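PDB 5B82: Tll0287 protein from Thermosynechococcus elongatus, which binds a covalently attached heme c in a PAS-like domain, and probably has a redox or sensing role linked to photosynthesis. Local coordinates for residues S140-P152 with R163-M175. Residues are numbered along the deposited sequence; the frame is centred on the assembly and turned at random.
Sequences SCLACHGAKNRRP and RAYGFRVGDLRGM. With HEC (heme c), chain B.
His145 ND1 donates to Ala164 O (2.8 Å), and the histidine belongs to the CXXCH motif of a c-type heme: Cys141 SG and Cys144 SG are joined covalently to the heme vinyl-derived carbons CAB and CAC, and His145 NE2 binds the iron, with Cys68 as the other axial ligand. The loop 163-171 lies against this motif before running into strand 172-181 of the PAS-like sheet. The carbonyl oxygen of Ala164, at the centre of an inverse gamma turn, sits at the imidazole edge, 1° out of the ring plane, a bond that probably helps set how the ring is turned about the NE2-iron bond and would probably strengthen its donation to the metal. Over one face of the same ring stands Arg173 NE, 3.8 Å above its plane; Arg173 NH2 continues to heme propionate O1A (2.7 Å). The backbones are tied by Gly166 N to Gly146 O (2.7 Å) and, weakly, by Phe167 N to His145 O. Farther out, Lys148 runs fully extended alongside Tyr165, CG anti to its own N (chi1 -178°). Lys148 CB meets Tyr165 CD2, Lys148 CG stands 3.7 Å from the Tyr165 ring centroid in a CH-pi contact over the face, Lys148 CD lies against Tyr165 CZ and CE2, and Lys148 CE and NZ approach Tyr165 OH. Arg163 NH2 donates to Tyr165 OH (3.1 Å), near the guanidinium plane. Replacing Tyr165 with an alanine would probably strip the Lys148 chain of this support and leave Arg163 NH2 without its hydroxyl acceptor. Within the motif, Leu142 lays CD2 against Phe167 O and brings CD1 to 3.9 Å from Val169 CG2.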
loop_
_atom_site.group_PDB
_atom_site.type_symbol
_atom_site.label_atom_id
_atom_site.label_comp_id
_atom_site.label_asym_id
_atom_site.label_seq_id
_atom_site.Cartn_x
_atom_site.Cartn_y
_atom_site.Cartn_z
ATOM N N SER A 140 -4.549 7.839 12.174
ATOM C CA SER A 140 -5.822 7.198 11.874
ATOM C C SER A 140 -5.632 5.698 11.659
ATOM O O SER A 140 -6.429 4.879 12.125
ATOM C CB SER A 140 -6.448 7.837 10.634
ATOM O OG SER A 140 -5.567 7.753 9.519
ATOM N N CYS A 141 -4.542 5.351 10.985
ATOM C CA CYS A 141 -4.259 3.967 10.611
ATOM C C CYS A 141 -4.196 3.054 11.827
ATOM O O CYS A 141 -4.556 1.870 11.759
ATOM C CB CYS A 141 -2.946 3.897 9.835
ATOM S SG CYS A 141 -2.746 5.219 8.634
ATOM N N LEU A 142 -3.774 3.622 12.951
ATOM C CA LEU A 142 -3.616 2.855 14.175
ATOM C C LEU A 142 -4.940 2.278 14.672
ATOM O O LEU A 142 -4.947 1.410 15.546
ATOM C CB LEU A 142 -2.969 3.706 15.273
ATOM C CG LEU A 142 -1.592 4.309 14.981
ATOM C CD1 LEU A 142 -1.125 5.151 16.171
ATOM C CD2 LEU A 142 -0.580 3.223 14.656
ATOM N N ALA A 143 -6.058 2.758 14.125
ATOM C CA ALA A 143 -7.353 2.166 14.447
ATOM C C ALA A 143 -7.400 0.678 14.096
ATOM O O ALA A 143 -8.075 -0.096 14.775
ATOM C CB ALA A 143 -8.483 2.911 13.742
ATOM N N CYS A 144 -6.679 0.273 13.050
ATOM C CA CYS A 144 -6.762 -1.119 12.574
ATOM C C CYS A 144 -5.395 -1.776 12.393
ATOM O O CYS A 144 -5.300 -2.993 12.218
ATOM C CB CYS A 144 -7.527 -1.209 11.246
ATOM S SG CYS A 144 -9.191 -0.510 11.241
ATOM N N HIS A 145 -4.347 -0.961 12.421
ATOM C CA HIS A 145 -2.980 -1.444 12.295
ATOM C C HIS A 145 -2.148 -1.069 13.524
ATOM O O HIS A 145 -0.917 -1.143 13.498
ATOM C CB HIS A 145 -2.326 -0.850 11.050
ATOM C CG HIS A 145 -2.987 -1.241 9.761
ATOM N ND1 HIS A 145 -2.954 -2.527 9.270
ATOM C CD2 HIS A 145 -3.658 -0.506 8.841
ATOM C CE1 HIS A 145 -3.583 -2.571 8.107
ATOM N NE2 HIS A 145 -4.016 -1.356 7.821
ATOM N N GLY A 146 -2.826 -0.643 14.588
ATOM C CA GLY A 146 -2.164 -0.294 15.831
ATOM C C GLY A 146 -1.928 -1.518 16.697
ATOM O O GLY A 146 -1.411 -2.530 16.221
ATOM N N ALA A 147 -2.313 -1.431 17.968
ATOM C CA ALA A 147 -2.099 -2.535 18.900
ATOM C C ALA A 147 -2.776 -3.809 18.413
ATOM O O ALA A 147 -3.912 -3.774 17.935
ATOM C CB ALA A 147 -2.591 -2.171 20.300
ATOM N N LYS A 148 -2.061 -4.925 18.531
ATOM C CA LYS A 148 -2.557 -6.217 18.069
ATOM C C LYS A 148 -3.857 -6.563 18.768
ATOM O O LYS A 148 -4.789 -7.078 18.156
ATOM C CB LYS A 148 -1.521 -7.310 18.335
ATOM C CG LYS A 148 -1.926 -8.690 17.838
ATOM C CD LYS A 148 -0.867 -9.731 18.179
ATOM C CE LYS A 148 -1.275 -11.123 17.718
ATOM N NZ LYS A 148 -0.244 -12.135 18.080
ATOM N N ASN A 149 -3.910 -6.255 20.059
ATOM C CA ASN A 149 -5.067 -6.564 20.887
ATOM C C ASN A 149 -6.268 -5.656 20.621
ATOM O O ASN A 149 -7.370 -5.924 21.099
ATOM C CB ASN A 149 -4.675 -6.495 22.362
ATOM C CG ASN A 149 -3.982 -5.192 22.718
ATOM O OD1 ASN A 149 -4.627 -4.216 23.102
ATOM N ND2 ASN A 149 -2.658 -5.167 22.588
ATOM N N ARG A 150 -6.055 -4.587 19.856
ATOM C CA ARG A 150 -7.121 -3.625 19.595
ATOM C C ARG A 150 -7.626 -3.637 18.153
ATOM O O ARG A 150 -8.239 -2.674 17.692
ATOM C CB ARG A 150 -6.691 -2.214 20.003
ATOM C CG ARG A 150 -7.340 -1.737 21.295
ATOM C CD ARG A 150 -6.330 -1.555 22.422
ATOM N NE ARG A 150 -5.454 -0.407 22.199
ATOM C CZ ARG A 150 -4.596 0.066 23.098
ATOM N NH1 ARG A 150 -4.495 -0.508 24.292
ATOM N NH2 ARG A 150 -3.838 1.115 22.803
ATOM N N ARG A 151 -7.376 -4.735 17.449
ATOM C CA ARG A 151 -7.863 -4.889 16.084
ATOM C C ARG A 151 -9.356 -5.195 16.074
ATOM O O ARG A 151 -9.830 -6.028 16.852
ATOM C CB ARG A 151 -7.102 -6.007 15.367
ATOM C CG ARG A 151 -5.615 -5.748 15.165
ATOM C CD ARG A 151 -4.932 -6.972 14.575
ATOM N NE ARG A 151 -4.963 -8.103 15.499
ATOM C CZ ARG A 151 -4.845 -9.373 15.128
ATOM N NH1 ARG A 151 -4.695 -9.676 13.848
ATOM N NH2 ARG A 151 -4.883 -10.340 16.033
ATOM N N PRO A 152 -10.105 -4.517 15.190
ATOM C CA PRO A 152 -11.549 -4.733 15.024
ATOM C C PRO A 152 -11.881 -6.207 14.773
ATOM O O PRO A 152 -11.110 -6.900 14.106
ATOM C CB PRO A 152 -11.885 -3.890 13.796
ATOM C CG PRO A 152 -10.850 -2.821 13.794
ATOM C CD PRO A 152 -9.598 -3.458 14.303
ATOM N N ARG A 163 -0.213 -9.712 9.891
ATOM C CA ARG A 163 0.988 -9.201 10.549
ATOM C C ARG A 163 0.972 -7.673 10.562
ATOM O O ARG A 163 1.870 -7.034 11.106
ATOM C CB ARG A 163 2.253 -9.699 9.844
ATOM C CG ARG A 163 2.392 -11.214 9.778
ATOM C CD ARG A 163 3.530 -11.731 10.657
ATOM N NE ARG A 163 3.204 -11.726 12.084
ATOM C CZ ARG A 163 3.995 -12.224 13.035
ATOM N NH1 ARG A 163 5.161 -12.771 12.715
ATOM N NH2 ARG A 163 3.621 -12.177 14.307
ATOM N N ALA A 164 -0.063 -7.089 9.964
ATOM C CA ALA A 164 -0.132 -5.638 9.801
ATOM C C ALA A 164 -0.593 -4.902 11.059
ATOM O O ALA A 164 -1.580 -4.156 11.031
ATOM C CB ALA A 164 -1.022 -5.281 8.610
ATOM N N TYR A 165 0.128 -5.101 12.158
ATOM C CA TYR A 165 -0.173 -4.414 13.414
ATOM C C TYR A 165 1.108 -4.011 14.117
ATOM O O TYR A 165 2.205 -4.359 13.678
ATOM C CB TYR A 165 -1.015 -5.299 14.340
ATOM C CG TYR A 165 -0.425 -6.676 14.594
ATOM C CD1 TYR A 165 -0.882 -7.788 13.896
ATOM C CD2 TYR A 165 0.586 -6.864 15.532
ATOM C CE1 TYR A 165 -0.347 -9.042 14.117
ATOM C CE2 TYR A 165 1.126 -8.116 15.758
ATOM C CZ TYR A 165 0.656 -9.202 15.048
ATOM O OH TYR A 165 1.188 -10.454 15.271
ATOM N N GLY A 166 0.959 -3.279 15.215
ATOM C CA GLY A 166 2.093 -2.864 16.020
ATOM C C GLY A 166 2.854 -1.686 15.446
ATOM O O GLY A 166 3.990 -1.431 15.834
ATOM N N PHE A 167 2.236 -0.964 14.519
ATOM C CA PHE A 167 2.860 0.230 13.953
ATOM C C PHE A 167 2.755 1.440 14.879
ATOM O O PHE A 167 1.882 1.499 15.743
ATOM C CB PHE A 167 2.221 0.584 12.615
ATOM C CG PHE A 167 2.476 -0.421 11.536
ATOM C CD1 PHE A 167 3.654 -0.392 10.809
ATOM C CD2 PHE A 167 1.530 -1.375 11.228
ATOM C CE1 PHE A 167 3.883 -1.313 9.810
ATOM C CE2 PHE A 167 1.758 -2.294 10.227
ATOM C CZ PHE A 167 2.933 -2.260 9.519
ATOM N N ARG A 168 3.648 2.405 14.681
ATOM C CA ARG A 168 3.546 3.706 15.333
ATOM C C ARG A 168 3.491 4.780 14.259
ATOM O O ARG A 168 3.875 4.533 13.119
ATOM C CB ARG A 168 4.743 3.958 16.245
ATOM C CG ARG A 168 4.827 3.037 17.444
ATOM C CD ARG A 168 5.382 3.763 18.674
ATOM N NE ARG A 168 6.400 4.761 18.341
ATOM C CZ ARG A 168 7.646 4.476 17.968
ATOM N NH1 ARG A 168 8.040 3.214 17.857
ATOM N NH2 ARG A 168 8.498 5.456 17.692
ATOM N N VAL A 169 3.005 5.963 14.620
ATOM C CA VAL A 169 2.938 7.078 13.683
ATOM C C VAL A 169 4.329 7.396 13.157
ATOM O O VAL A 169 5.247 7.660 13.933
ATOM C CB VAL A 169 2.364 8.342 14.345
ATOM C CG1 VAL A 169 2.422 9.519 13.385
ATOM C CG2 VAL A 169 0.942 8.097 14.791
ATOM N N GLY A 170 4.479 7.352 11.837
ATOM C CA GLY A 170 5.749 7.638 11.194
ATOM C C GLY A 170 6.466 6.408 10.680
ATOM O O GLY A 170 7.438 6.521 9.937
ATOM N N ASP A 171 5.999 5.228 11.079
ATOM C CA ASP A 171 6.580 3.973 10.594
ATOM C C ASP A 171 6.427 3.807 9.085
ATOM O O ASP A 171 5.506 4.350 8.483
ATOM C CB ASP A 171 5.903 2.771 11.256
ATOM C CG ASP A 171 6.337 2.572 12.688
ATOM O OD1 ASP A 171 7.028 3.465 13.221
ATOM O OD2 ASP A 171 5.975 1.528 13.275
ATOM N N LEU A 172 7.316 3.024 8.481
ATOM C CA LEU A 172 7.117 2.596 7.100
ATOM C C LEU A 172 6.099 1.458 7.057
ATOM O O LEU A 172 6.347 0.373 7.588
ATOM C CB LEU A 172 8.439 2.141 6.484
ATOM C CG LEU A 172 8.334 1.525 5.089
ATOM C CD1 LEU A 172 7.857 2.569 4.079
ATOM C CD2 LEU A 172 9.671 0.931 4.691
ATOM N N ARG A 173 4.954 1.711 6.425
ATOM C CA ARG A 173 3.864 0.740 6.360
ATOM C C ARG A 173 4.082 -0.309 5.267
ATOM O O ARG A 173 3.768 -1.489 5.445
ATOM C CB ARG A 173 2.543 1.464 6.098
ATOM C CG ARG A 173 1.378 0.538 5.817
ATOM C CD ARG A 173 0.920 -0.194 7.083
ATOM N NE ARG A 173 -0.186 -1.099 6.784
ATOM C CZ ARG A 173 -0.038 -2.362 6.388
ATOM N NH1 ARG A 173 1.175 -2.879 6.259
ATOM N NH2 ARG A 173 -1.105 -3.110 6.131
ATOM N N GLY A 174 4.616 0.146 4.141
ATOM C CA GLY A 174 4.775 -0.664 2.948
ATOM C C GLY A 174 4.942 0.286 1.779
ATOM O O GLY A 174 5.415 1.416 1.948
ATOM N N MET A 175 4.539 -0.150 0.592
ATOM C CA MET A 175 4.713 0.657 -0.611
ATOM C C MET A 175 3.703 0.272 -1.669
ATOM O O MET A 175 3.115 -0.817 -1.601
ATOM C CB MET A 175 6.119 0.470 -1.172
ATOM C CG MET A 175 6.352 -0.890 -1.836
ATOM S SD MET A 175 8.082 -1.122 -2.239
ATOM C CE MET A 175 8.022 -2.800 -2.918
HETATM FE FE HEC B . -5.052 -0.637 6.138
HETATM C CHA HEC B . -4.418 -3.386 4.249
HETATM C CHB HEC B . -2.076 0.779 4.978
HETATM C CHC HEC B . -5.724 2.243 7.794
HETATM C CHD HEC B . -7.763 -2.157 7.603
HETATM N NA HEC B . -3.496 -1.220 4.902
HETATM C C1A HEC B . -3.521 -2.357 4.120
HETATM C C2A HEC B . -2.435 -2.283 3.162
HETATM C C3A HEC B . -1.799 -1.124 3.374
HETATM C C4A HEC B . -2.443 -0.441 4.467
HETATM C CMA HEC B . -0.577 -0.576 2.619
HETATM C CAA HEC B . -2.093 -3.339 2.080
HETATM C CBA HEC B . -0.930 -4.238 2.498
HETATM C CGA HEC B . -1.417 -5.329 3.412
HETATM O O1A HEC B . -0.988 -5.363 4.592
HETATM O O2A HEC B . -2.265 -6.153 2.981
HETATM N NB HEC B . -4.063 1.147 6.350
HETATM C C1B HEC B . -2.890 1.561 5.756
HETATM C C2B HEC B . -2.664 2.952 6.091
HETATM C C3B HEC B . -3.667 3.351 6.875
HETATM C C4B HEC B . -4.571 2.232 7.045
HETATM C CMB HEC B . -1.438 3.795 5.653
HETATM C CAB HEC B . -3.856 4.760 7.484
HETATM C CBB HEC B . -4.113 5.810 6.372
HETATM N NC HEC B . -6.460 -0.082 7.480
HETATM C C1C HEC B . -6.588 1.187 7.999
HETATM C C2C HEC B . -7.865 1.262 8.678
HETATM C C3C HEC B . -8.368 0.018 8.746
HETATM C C4C HEC B . -7.533 -0.831 7.915
HETATM C CMC HEC B . -8.273 2.465 9.561
HETATM C CAC HEC B . -9.658 -0.443 9.477
HETATM C CBC HEC B . -10.955 0.275 9.038
HETATM N ND HEC B . -5.915 -2.489 6.015
HETATM C C1D HEC B . -7.119 -2.855 6.606
HETATM C C2D HEC B . -7.581 -4.092 6.006
HETATM C C3D HEC B . -6.523 -4.460 4.975
HETATM C C4D HEC B . -5.534 -3.420 5.047
HETATM C CMD HEC B . -8.865 -4.882 6.335
HETATM C CAD HEC B . -6.508 -5.673 4.019
HETATM C CBD HEC B . -7.245 -5.198 2.773
HETATM C CGD HEC B . -7.153 -6.209 1.652
HETATM O O1D HEC B . -7.674 -7.337 1.805
HETATM O O2D HEC B . -6.560 -5.871 0.605
#